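Local coordinates for probable amidase (Thermus thermophilus, PDB 2DC0), which is a probable amidase of the amidase signature family, with an alpha/beta fold built on a large mixed beta-sheet flanked by helices, at residues G165-G170 against P387-G392; V191-A196 against D204-L209. All coordinates share one frame; numbering follows the deposited sequence.

Contact 1 of 2, residues G165-G170 against P387-G392; sequences GTDTGG and PFSLLG
Ser389 OG lies between two backbone carbonyls: Thr168 O, 2.7 Å from Ser389 OG across the contact, and Leu386 O in its own helix. The hydroxyl's one proton serves two acceptors, so the two bonds compete for it. Its first torsion, 46°, sets OG between the backbone N and the carbonyl carbon, which lets the hydroxyl stay near Leu386 while facing the loop. The methylene follows it in, Ser389 CB standing 3.0 Å from Thr168 O, and Ser389 OG also lies 3.3 Å from Gly169 CA. Gly169 O adds a second tie to this region through Thr385 OG1.

Beside this joint, the carboxylate of Asp167, one residue before Thr168, comes up to the serine methylene. With CG anti to the backbone N (chi1 -174°), it brings Asp167 OD1 to 3.6 Å from Ser389 CB. That oxygen forms a salt bridge with Arg173, a residue that the side chains of Ser389 and Phe388 also touch, while OD2 accepts from Ile172 N. Gly170 follows with a phi of 137°, where a CB would strike the preceding carbonyl. The helix itself finishes in a Schellman motif at Gly392.

Segment 165-170 carries a glycine-rich stretch of the family's signature region as it leaves strand 163-166, and helix 386-390 meets it more than 200 residues later. The serine hydroxyl is the one hydrogen-bonding side-chain group between the two segments, a buried donor shared by loop and helix carbonyls. Asp167 links the loop to Arg173 at the start of helix 173-179, and that salt bridge would probably offset the aspartate's charge in this buried setting.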
loop_
_atom_site.group_PDB
_atom_site.type_symbol
_atom_site.label_atom_id
_atom_site.label_comp_id
_atom_site.label_asym_id
_atom_site.label_seq_id
_atom_site.Cartn_x
_atom_site.Cartn_y
_atom_site.Cartn_z
ATOM N N GLY A 165 0.782 -23.303 -1.412
ATOM C CA GLY A 165 -0.311 -22.831 -2.244
ATOM C C GLY A 165 -0.220 -21.332 -2.441
ATOM O O GLY A 165 0.812 -20.739 -2.130
ATOM N N THR A 166 -1.276 -20.718 -2.975
ATOM C CA THR A 166 -1.286 -19.267 -3.172
ATOM C C THR A 166 -2.569 -18.663 -2.621
ATOM O O THR A 166 -3.547 -19.365 -2.387
ATOM C CB THR A 166 -1.148 -18.849 -4.667
ATOM O OG1 THR A 166 -2.241 -19.374 -5.429
ATOM C CG2 THR A 166 0.180 -19.344 -5.242
ATOM N N ASP A 167 -2.550 -17.354 -2.405
ATOM C CA ASP A 167 -3.710 -16.651 -1.872
ATOM C C ASP A 167 -3.762 -15.276 -2.524
ATOM O O ASP A 167 -2.847 -14.467 -2.363
ATOM C CB ASP A 167 -3.568 -16.518 -0.350
ATOM C CG ASP A 167 -4.801 -15.922 0.312
ATOM O OD1 ASP A 167 -5.261 -14.849 -0.129
ATOM O OD2 ASP A 167 -5.302 -16.525 1.286
ATOM N N THR A 168 -4.828 -15.019 -3.277
ATOM C CA THR A 168 -4.996 -13.735 -3.954
ATOM C C THR A 168 -6.161 -12.989 -3.312
ATOM O O THR A 168 -6.099 -11.776 -3.097
ATOM C CB THR A 168 -5.286 -13.929 -5.456
ATOM O OG1 THR A 168 -4.224 -14.687 -6.058
ATOM C CG2 THR A 168 -5.389 -12.577 -6.151
ATOM N N GLY A 169 -7.219 -13.735 -3.003
ATOM C CA GLY A 169 -8.392 -13.159 -2.377
ATOM C C GLY A 169 -8.819 -13.998 -1.188
ATOM O O GLY A 169 -9.863 -13.758 -0.575
ATOM N N GLY A 170 -7.994 -14.990 -0.865
ATOM C CA GLY A 170 -8.275 -15.880 0.252
ATOM C C GLY A 170 -7.996 -17.342 -0.059
ATOM O O GLY A 170 -8.239 -18.216 0.767
ATOM N N PRO A 387 -9.824 -8.342 1.663
ATOM C CA PRO A 387 -9.188 -7.065 2.018
ATOM C C PRO A 387 -7.708 -7.166 2.373
ATOM O O PRO A 387 -6.903 -6.325 1.976
ATOM C CB PRO A 387 -10.011 -6.585 3.217
ATOM C CG PRO A 387 -11.351 -7.241 3.009
ATOM C CD PRO A 387 -10.951 -8.627 2.568
ATOM N N PHE A 388 -7.353 -8.211 3.108
ATOM C CA PHE A 388 -5.988 -8.389 3.574
ATOM C C PHE A 388 -4.990 -8.841 2.509
ATOM O O PHE A 388 -3.800 -8.528 2.600
ATOM C CB PHE A 388 -6.045 -9.315 4.786
ATOM C CG PHE A 388 -7.165 -8.953 5.720
ATOM C CD1 PHE A 388 -7.162 -7.717 6.370
ATOM C CD2 PHE A 388 -8.286 -9.768 5.840
ATOM C CE1 PHE A 388 -8.260 -7.293 7.114
ATOM C CE2 PHE A 388 -9.395 -9.355 6.582
ATOM C CZ PHE A 388 -9.384 -8.113 7.219
ATOM N N SER A 389 -5.471 -9.559 1.501
ATOM C CA SER A 389 -4.608 -9.984 0.410
ATOM C C SER A 389 -4.543 -8.798 -0.559
ATOM O O SER A 389 -3.487 -8.489 -1.114
ATOM C CB SER A 389 -5.178 -11.223 -0.289
ATOM O OG SER A 389 -6.560 -11.075 -0.546
ATOM N N LEU A 390 -5.676 -8.125 -0.743
ATOM C CA LEU A 390 -5.740 -6.959 -1.620
ATOM C C LEU A 390 -4.693 -5.933 -1.195
ATOM O O LEU A 390 -4.006 -5.353 -2.036
ATOM C CB LEU A 390 -7.128 -6.301 -1.554
ATOM C CG LEU A 390 -7.285 -5.005 -2.372
ATOM C CD1 LEU A 390 -7.214 -5.316 -3.865
ATOM C CD2 LEU A 390 -8.612 -4.337 -2.034
ATOM N N LEU A 391 -4.574 -5.724 0.115
ATOM C CA LEU A 391 -3.637 -4.746 0.664
ATOM C C LEU A 391 -2.271 -5.307 1.078
ATOM O O LEU A 391 -1.417 -4.565 1.557
ATOM C CB LEU A 391 -4.298 -4.005 1.835
ATOM C CG LEU A 391 -5.546 -3.204 1.417
ATOM C CD1 LEU A 391 -6.227 -2.574 2.635
ATOM C CD2 LEU A 391 -5.122 -2.111 0.433
ATOM N N GLY A 392 -2.078 -6.613 0.900
ATOM C CA GLY A 392 -0.794 -7.243 1.189
ATOM C C GLY A 392 -0.293 -7.481 2.605
ATOM O O GLY A 392 0.889 -7.794 2.783
#

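Contact 2 of 2, residues V191-A196 against D204-L209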
loop_
_atom_site.group_PDB
_atom_site.type_symbol
_atom_site.label_atom_id
_atom_site.label_comp_id
_atom_site.label_asym_id
_atom_site.label_seq_id
_atom_site.Cartn_x
_atom_site.Cartn_y
_atom_site.Cartn_z
ATOM N N VAL A 191 7.469 -14.171 -0.011
ATOM C CA VAL A 191 7.794 -15.454 -0.630
ATOM C C VAL A 191 7.691 -15.235 -2.137
ATOM O O VAL A 191 6.660 -14.789 -2.640
ATOM C CB VAL A 191 6.815 -16.569 -0.193
ATOM C CG1 VAL A 191 7.146 -17.870 -0.918
ATOM C CG2 VAL A 191 6.912 -16.781 1.314
ATOM N N SER A 192 8.768 -15.537 -2.853
ATOM C CA SER A 192 8.797 -15.331 -4.295
ATOM C C SER A 192 7.780 -16.128 -5.090
ATOM O O SER A 192 7.575 -17.319 -4.854
ATOM C CB SER A 192 10.189 -15.631 -4.852
ATOM O OG SER A 192 10.184 -15.526 -6.261
ATOM N N LEU A 193 7.148 -15.452 -6.042
ATOM C CA LEU A 193 6.179 -16.083 -6.919
ATOM C C LEU A 193 6.780 -16.217 -8.316
ATOM O O LEU A 193 6.067 -16.436 -9.299
ATOM C CB LEU A 193 4.887 -15.263 -6.966
ATOM C CG LEU A 193 3.909 -15.583 -5.830
ATOM C CD1 LEU A 193 2.795 -14.549 -5.783
ATOM C CD2 LEU A 193 3.336 -16.984 -6.039
ATOM N N GLU A 194 8.100 -16.074 -8.399
ATOM C CA GLU A 194 8.813 -16.190 -9.671
ATOM C C GLU A 194 8.692 -17.621 -10.210
ATOM O O GLU A 194 8.871 -18.591 -9.471
ATOM C CB GLU A 194 10.296 -15.838 -9.473
ATOM C CG GLU A 194 11.149 -15.931 -10.732
ATOM C CD GLU A 194 12.638 -15.769 -10.441
ATOM O OE1 GLU A 194 13.013 -14.822 -9.716
ATOM O OE2 GLU A 194 13.438 -16.582 -10.945
ATOM N N GLY A 195 8.372 -17.745 -11.496
ATOM C CA GLY A 195 8.248 -19.052 -12.115
ATOM C C GLY A 195 6.904 -19.726 -11.914
ATOM O O GLY A 195 6.660 -20.804 -12.449
ATOM N N ALA A 196 6.029 -19.094 -11.139
ATOM C CA ALA A 196 4.706 -19.640 -10.880
ATOM C C ALA A 196 3.670 -18.961 -11.767
ATOM O O ALA A 196 3.828 -17.797 -12.147
ATOM C CB ALA A 196 4.335 -19.441 -9.416
ATOM N N ASP A 204 -1.320 -11.444 -5.858
ATOM C CA ASP A 204 -0.996 -12.852 -5.553
ATOM C C ASP A 204 -0.022 -12.959 -4.373
ATOM O O ASP A 204 0.818 -12.083 -4.168
ATOM C CB ASP A 204 -0.309 -13.554 -6.739
ATOM C CG ASP A 204 -1.227 -13.802 -7.920
ATOM O OD1 ASP A 204 -2.468 -13.713 -7.783
ATOM O OD2 ASP A 204 -0.680 -14.108 -9.007
ATOM N N HIS A 205 -0.129 -14.055 -3.627
ATOM C CA HIS A 205 0.740 -14.345 -2.483
ATOM C C HIS A 205 1.041 -15.846 -2.451
ATOM O O HIS A 205 0.156 -16.660 -2.721
ATOM C CB HIS A 205 0.060 -14.036 -1.142
ATOM C CG HIS A 205 -0.174 -12.585 -0.868
ATOM N ND1 HIS A 205 -1.110 -11.839 -1.548
ATOM C CD2 HIS A 205 0.339 -11.771 0.083
ATOM C CE1 HIS A 205 -1.169 -10.627 -1.024
ATOM N NE2 HIS A 205 -0.300 -10.560 -0.032
ATOM N N ALA A 206 2.276 -16.209 -2.115
ATOM C CA ALA A 206 2.654 -17.614 -1.982
ATOM C C ALA A 206 2.707 -17.869 -0.479
ATOM O O ALA A 206 3.180 -17.021 0.279
ATOM C CB ALA A 206 4.026 -17.868 -2.605
ATOM N N GLY A 207 2.230 -19.028 -0.036
ATOM C CA GLY A 207 2.237 -19.309 1.390
ATOM C C GLY A 207 2.006 -20.771 1.724
ATOM O O GLY A 207 1.511 -21.532 0.888
ATOM N N PRO A 208 2.348 -21.195 2.947
ATOM C CA PRO A 208 2.176 -22.585 3.366
ATOM C C PRO A 208 0.845 -22.970 4.004
ATOM O O PRO A 208 0.117 -22.129 4.555
ATOM C CB PRO A 208 3.314 -22.771 4.353
ATOM C CG PRO A 208 3.267 -21.455 5.090
ATOM C CD PRO A 208 3.117 -20.440 3.957
ATOM N N LEU A 209 0.556 -24.267 3.910
ATOM C CA LEU A 209 -0.619 -24.898 4.512
ATOM C C LEU A 209 0.024 -25.948 5.402
ATOM O O LEU A 209 0.781 -26.796 4.927
ATOM C CB LEU A 209 -1.498 -25.547 3.443
ATOM C CG LEU A 209 -2.399 -24.523 2.747
ATOM C CD1 LEU A 209 -2.705 -24.967 1.338
ATOM C CD2 LEU A 209 -3.682 -24.346 3.564
HETATM O O HOH W 1 4.099 -14.189 -2.068
#
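Ala206 CB is received between two apolar side chains, Val191 CG1 at 3.5 Å from Ala206 CB and Leu193 CD2 at 3.6 Å from the same methyl. The two methyls of Leu193 divide their work: CD2 takes the alanine, and Leu193 CD1 lies 3.4 Å from Asp204 CB. The leucine and aspartate side chains cross at about a right angle. The aspartate's carboxylate is engaged by Thr168, Leu199 and Ser200.

Polar contact between the backbones runs through a water, which donates to Val191 O and accepts from Ala206 N, 2.7 Å from each. It bridges a loop and a strand whose own atoms, Val191 O and Ala206 N, stand 4.6 Å apart.

Within 191-196, local bonds fix the bend. Ser192 OG accepts from Glu194 N at 3.0 Å, an ST turn that runs into a type II beta turn from Leu193 to Ala196, closed by Ala196 N to Leu193 O, with Gly195 at the positive phi (83°) that suits glycine.

The loop after strand 182-185 therefore folds back over the start of strand 206-210. Helix 213-224 meets Val191 through Leu223, helix 99-106 meets Ser192 and Glu194 through Arg99, and strands 163-166 and 182-185 flank 206-210 in the sheet.

How the contacts relate
The two contacts, whose centres are 11 Å apart, are neighbours on one sheet, since strands 163-166 and 206-210 lie side by side in it. Contact 2 is nested within the long chain loop that contact 1 closes. They are joined directly: Thr168 OG1 lies 2.6 Å from Asp204 OD1, a probable hydrogen bond, and Asp167 N is 2.8 Å from His205 O, another probable one. His205 also reaches the helix of contact 1, with His205 CE1 3.2 Å from Ser389 O. Lys73 and Ser148 bond to Thr166, the latter weakly. As in relatives, the signature region, of which 165-170 is part, probably borders the active site, so contact 1 would lie beside it.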